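Local structure of tannase (Lactobacillus plantarum, 3WA7) at residues 360-373 and 383-395. The protein hydrolyses the galloyl ester bonds of tannins, releasing gallic acid, as an esterase of the alpha/beta-hydrolase fold. Numbering follows the deposited sequence.
Sequences LFGDATAKAKHFTA and AQLADAELIQAIN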
loop_
_atom_site.group_PDB
_atom_site.type_symbol
_atom_site.label_atom_id
_atom_site.label_comp_id
_atom_site.label_asym_id
_atom_site.label_seq_id
_atom_site.Cartn_x
_atom_site.Cartn_y
_atom_site.Cartn_z
ATOM N N LEU A 360 0.762 12.401 -9.293
ATOM C CA LEU A 360 0.970 12.445 -7.845
ATOM C C LEU A 360 2.057 13.462 -7.511
ATOM O O LEU A 360 1.945 14.213 -6.539
ATOM C CB LEU A 360 1.408 11.070 -7.318
ATOM C CG LEU A 360 2.011 11.058 -5.908
ATOM C CD1 LEU A 360 0.927 11.393 -4.879
ATOM C CD2 LEU A 360 2.626 9.684 -5.621
ATOM N N PHE A 361 3.113 13.481 -8.321
ATOM C CA PHE A 361 4.229 14.389 -8.089
ATOM C C PHE A 361 4.081 15.796 -8.657
ATOM O O PHE A 361 5.040 16.572 -8.672
ATOM C CB PHE A 361 5.533 13.753 -8.579
ATOM C CG PHE A 361 6.111 12.745 -7.618
ATOM C CD1 PHE A 361 6.106 11.385 -7.919
ATOM C CD2 PHE A 361 6.662 13.159 -6.410
ATOM C CE1 PHE A 361 6.647 10.453 -7.029
ATOM C CE2 PHE A 361 7.205 12.239 -5.512
ATOM C CZ PHE A 361 7.198 10.884 -5.823
ATOM N N GLY A 362 2.889 16.131 -9.132
ATOM C CA GLY A 362 2.676 17.480 -9.622
ATOM C C GLY A 362 2.501 18.336 -8.379
ATOM O O GLY A 362 2.496 17.805 -7.266
ATOM N N ASP A 363 2.381 19.649 -8.542
ATOM C CA ASP A 363 2.178 20.521 -7.394
ATOM C C ASP A 363 1.277 21.689 -7.766
ATOM O O ASP A 363 0.579 21.638 -8.779
ATOM C CB ASP A 363 3.515 21.024 -6.822
ATOM C CG ASP A 363 4.327 21.833 -7.818
ATOM O OD1 ASP A 363 3.806 22.193 -8.895
ATOM O OD2 ASP A 363 5.503 22.119 -7.508
ATOM N N ALA A 364 1.291 22.736 -6.948
ATOM C CA ALA A 364 0.451 23.902 -7.187
ATOM C C ALA A 364 0.639 24.526 -8.564
ATOM O O ALA A 364 -0.264 25.196 -9.070
ATOM C CB ALA A 364 0.697 24.949 -6.103
ATOM N N THR A 365 1.804 24.309 -9.168
ATOM C CA THR A 365 2.094 24.872 -10.486
ATOM C C THR A 365 1.917 23.900 -11.646
ATOM O O THR A 365 1.225 24.207 -12.619
ATOM C CB THR A 365 3.537 25.414 -10.567
ATOM O OG1 THR A 365 4.469 24.338 -10.391
ATOM C CG2 THR A 365 3.769 26.457 -9.507
ATOM N N ALA A 366 2.546 22.731 -11.545
ATOM C CA ALA A 366 2.480 21.736 -12.608
ATOM C C ALA A 366 1.531 20.593 -12.300
ATOM O O ALA A 366 1.526 20.055 -11.193
ATOM C CB ALA A 366 3.876 21.187 -12.890
ATOM N N LYS A 367 0.729 20.218 -13.289
ATOM C CA LYS A 367 -0.219 19.127 -13.111
ATOM C C LYS A 367 0.527 17.821 -12.847
ATOM O O LYS A 367 0.039 16.952 -12.130
ATOM C CB LYS A 367 -1.096 18.968 -14.353
ATOM C CG LYS A 367 -2.095 17.823 -14.240
ATOM C CD LYS A 367 -2.941 17.680 -15.493
ATOM C CE LYS A 367 -3.939 16.543 -15.343
ATOM N NZ LYS A 367 -4.794 16.392 -16.556
ATOM N N ALA A 368 1.711 17.685 -13.433
ATOM C CA ALA A 368 2.500 16.472 -13.247
ATOM C C ALA A 368 3.984 16.771 -13.362
ATOM O O ALA A 368 4.376 17.786 -13.932
ATOM C CB ALA A 368 2.096 15.426 -14.281
ATOM N N LYS A 369 4.805 15.882 -12.809
ATOM C CA LYS A 369 6.256 16.041 -12.857
ATOM C C LYS A 369 6.943 14.690 -12.980
ATOM O O LYS A 369 6.334 13.642 -12.759
ATOM C CB LYS A 369 6.783 16.704 -11.577
ATOM C CG LYS A 369 6.398 18.155 -11.347
ATOM C CD LYS A 369 7.149 18.695 -10.133
ATOM C CE LYS A 369 6.753 20.127 -9.792
ATOM N NZ LYS A 369 7.507 20.635 -8.602
ATOM N N HIS A 370 8.219 14.723 -13.347
ATOM C CA HIS A 370 9.004 13.500 -13.411
ATOM C C HIS A 370 9.563 13.354 -12.001
ATOM O O HIS A 370 9.548 14.313 -11.222
ATOM C CB HIS A 370 10.146 13.637 -14.419
ATOM C CG HIS A 370 9.690 13.671 -15.842
ATOM N ND1 HIS A 370 8.986 12.637 -16.421
ATOM C CD2 HIS A 370 9.828 14.616 -16.802
ATOM C CE1 HIS A 370 8.709 12.945 -17.676
ATOM N NE2 HIS A 370 9.209 14.140 -17.932
ATOM N N PHE A 371 10.034 12.159 -11.659
ATOM C CA PHE A 371 10.592 11.921 -10.334
ATOM C C PHE A 371 11.837 11.046 -10.404
ATOM O O PHE A 371 12.257 10.448 -9.410
ATOM C CB PHE A 371 9.533 11.309 -9.406
ATOM C CG PHE A 371 8.731 10.198 -10.030
ATOM C CD1 PHE A 371 9.075 8.865 -9.818
ATOM C CD2 PHE A 371 7.615 10.486 -10.814
ATOM C CE1 PHE A 371 8.314 7.835 -10.377
ATOM C CE2 PHE A 371 6.850 9.468 -11.377
ATOM C CZ PHE A 371 7.201 8.138 -11.157
ATOM N N THR A 372 12.420 10.992 -11.598
ATOM C CA THR A 372 13.644 10.237 -11.857
ATOM C C THR A 372 14.462 11.055 -12.846
ATOM O O THR A 372 13.905 11.716 -13.723
ATOM C CB THR A 372 13.361 8.854 -12.485
ATOM O OG1 THR A 372 12.736 9.023 -13.765
ATOM C CG2 THR A 372 12.460 8.032 -11.575
ATOM N N ALA A 373 15.782 11.018 -12.703
ATOM C CA ALA A 373 16.655 11.764 -13.600
ATOM C C ALA A 373 16.495 11.275 -15.039
ATOM O O ALA A 373 16.498 12.067 -15.981
ATOM C CB ALA A 373 18.109 11.616 -13.151
ATOM N N ALA A 383 8.733 19.719 -18.900
ATOM C CA ALA A 383 8.505 19.194 -17.560
ATOM C C ALA A 383 9.528 19.587 -16.503
ATOM O O ALA A 383 10.647 19.998 -16.812
ATOM C CB ALA A 383 8.409 17.677 -17.630
ATOM N N GLN A 384 9.115 19.440 -15.247
ATOM C CA GLN A 384 9.955 19.734 -14.094
ATOM C C GLN A 384 10.203 18.428 -13.354
ATOM O O GLN A 384 9.412 17.489 -13.457
ATOM C CB GLN A 384 9.251 20.691 -13.130
ATOM C CG GLN A 384 8.921 22.065 -13.674
ATOM C CD GLN A 384 8.182 22.904 -12.646
ATOM O OE1 GLN A 384 8.684 23.144 -11.548
ATOM N NE2 GLN A 384 6.978 23.345 -12.993
ATOM N N LEU A 385 11.300 18.377 -12.607
ATOM C CA LEU A 385 11.644 17.202 -11.815
ATOM C C LEU A 385 11.223 17.504 -10.379
ATOM O O LEU A 385 11.573 18.549 -9.830
ATOM C CB LEU A 385 13.156 16.943 -11.884
ATOM C CG LEU A 385 13.757 15.828 -11.022
ATOM C CD1 LEU A 385 13.199 14.470 -11.431
ATOM C CD2 LEU A 385 15.270 15.844 -11.182
ATOM N N ALA A 386 10.465 16.596 -9.774
ATOM C CA ALA A 386 9.998 16.792 -8.406
ATOM C C ALA A 386 11.143 16.935 -7.402
ATOM O O ALA A 386 12.236 16.398 -7.598
ATOM C CB ALA A 386 9.088 15.637 -7.999
ATOM N N ASP A 387 10.871 17.664 -6.325
ATOM C CA ASP A 387 11.838 17.902 -5.260
ATOM C C ASP A 387 12.361 16.586 -4.684
ATOM O O ASP A 387 11.582 15.726 -4.274
ATOM C CB ASP A 387 11.179 18.725 -4.151
ATOM C CG ASP A 387 12.125 19.032 -3.014
ATOM O OD1 ASP A 387 13.046 19.851 -3.210
ATOM O OD2 ASP A 387 11.951 18.447 -1.928
ATOM N N ALA A 388 13.684 16.435 -4.650
ATOM C CA ALA A 388 14.307 15.217 -4.134
ATOM C C ALA A 388 13.928 14.915 -2.684
ATOM O O ALA A 388 13.767 13.753 -2.305
ATOM C CB ALA A 388 15.824 15.320 -4.259
ATOM N N GLU A 389 13.794 15.961 -1.875
ATOM C CA GLU A 389 13.446 15.801 -0.468
ATOM C C GLU A 389 12.036 15.231 -0.325
ATOM O O GLU A 389 11.774 14.418 0.560
ATOM C CB GLU A 389 13.550 17.152 0.243
ATOM C CG GLU A 389 13.499 17.081 1.758
ATOM C CD GLU A 389 13.739 18.437 2.402
ATOM O OE1 GLU A 389 14.758 19.079 2.071
ATOM O OE2 GLU A 389 12.916 18.862 3.239
ATOM N N LEU A 390 11.132 15.664 -1.199
ATOM C CA LEU A 390 9.750 15.184 -1.173
ATOM C C LEU A 390 9.678 13.731 -1.631
ATOM O O LEU A 390 8.955 12.920 -1.053
ATOM C CB LEU A 390 8.870 16.055 -2.077
ATOM C CG LEU A 390 7.431 15.566 -2.298
ATOM C CD1 LEU A 390 6.706 15.437 -0.961
ATOM C CD2 LEU A 390 6.700 16.548 -3.205
ATOM N N ILE A 391 10.422 13.404 -2.680
ATOM C CA ILE A 391 10.438 12.038 -3.189
ATOM C C ILE A 391 10.905 11.108 -2.067
ATOM O O ILE A 391 10.302 10.063 -1.814
ATOM C CB ILE A 391 11.391 11.920 -4.398
ATOM C CG1 ILE A 391 10.857 12.763 -5.559
ATOM C CG2 ILE A 391 11.547 10.461 -4.797
ATOM C CD1 ILE A 391 11.810 12.863 -6.740
ATOM N N GLN A 392 11.971 11.509 -1.386
ATOM C CA GLN A 392 12.525 10.725 -0.287
ATOM C C GLN A 392 11.555 10.620 0.893
ATOM O O GLN A 392 11.404 9.553 1.504
ATOM C CB GLN A 392 13.837 11.363 0.181
ATOM C CG GLN A 392 14.496 10.667 1.354
ATOM C CD GLN A 392 15.753 11.380 1.812
ATOM O OE1 GLN A 392 16.725 11.492 1.064
ATOM N NE2 GLN A 392 15.736 11.872 3.043
ATOM N N ALA A 393 10.892 11.730 1.199
ATOM C CA ALA A 393 9.949 11.792 2.306
ATOM C C ALA A 393 8.765 10.833 2.185
ATOM O O ALA A 393 8.249 10.357 3.200
ATOM C CB ALA A 393 9.436 13.225 2.468
ATOM N N ILE A 394 8.325 10.543 0.965
ATOM C CA ILE A 394 7.188 9.640 0.812
ATOM C C ILE A 394 7.575 8.204 0.470
ATOM O O ILE A 394 6.721 7.392 0.116
ATOM C CB ILE A 394 6.168 10.150 -0.238
ATOM C CG1 ILE A 394 6.779 10.136 -1.637
ATOM C CG2 ILE A 394 5.690 11.545 0.142
ATOM C CD1 ILE A 394 5.742 10.352 -2.728
ATOM N N ASN A 395 8.863 7.897 0.586
ATOM C CA ASN A 395 9.352 6.546 0.324
ATOM C C ASN A 395 9.557 5.892 1.694
ATOM O O ASN A 395 10.401 6.330 2.475
ATOM C CB ASN A 395 10.686 6.595 -0.432
ATOM C CG ASN A 395 11.165 5.217 -0.871
ATOM O OD1 ASN A 395 10.738 4.196 -0.330
ATOM N ND2 ASN A 395 12.069 5.184 -1.848
HETATM O O HOH W 1 6.297 19.356 -14.928
HETATM O O HOH W 2 8.167 19.025 -6.232
HETATM O O HOH W 3 10.200 20.927 -9.388
#
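A single beta bridge, the smallest unit of sheet pairing, joins H370 to L385 where two loops of this alpha/beta-hydrolase meet. H370 N donates to Q384 O at 3.0 Å, nearly straight at 162°, and A386 N returns a bond to H370 O at 2.9 Å. Beside the bridge K369, extended beyond CG with that atom anti to its carbonyl carbon (chi1 -68°), lays CD alongside A386 CA at 3.8 Å. Its NZ reaches D363 OD2 in a 2.7 Å salt bridge, met from above the carboxylate plane, and donates to two waters, one of which also accepts from D387 N while the other donates to L385 O. A methionine in its place would probably leave the D363 carboxylate without its charged mate and those waters without their shared donor. D363 OD1 takes three donors: T365 N, which makes an Asx turn, A366 N, which extends it to an Asx motif, and T365 OG1. Further along, the F361 ring sets CZ against I394 CD1 at 3.5 Å and CE2 against I391 CG1 at 3.7 Å, while F371 CB lies over one face near its rim. D387 caps helix 388-393 through L390 N. Helix 209-220 packs L209 against F361 and F371, while H370 and L385 touch helix 373-377.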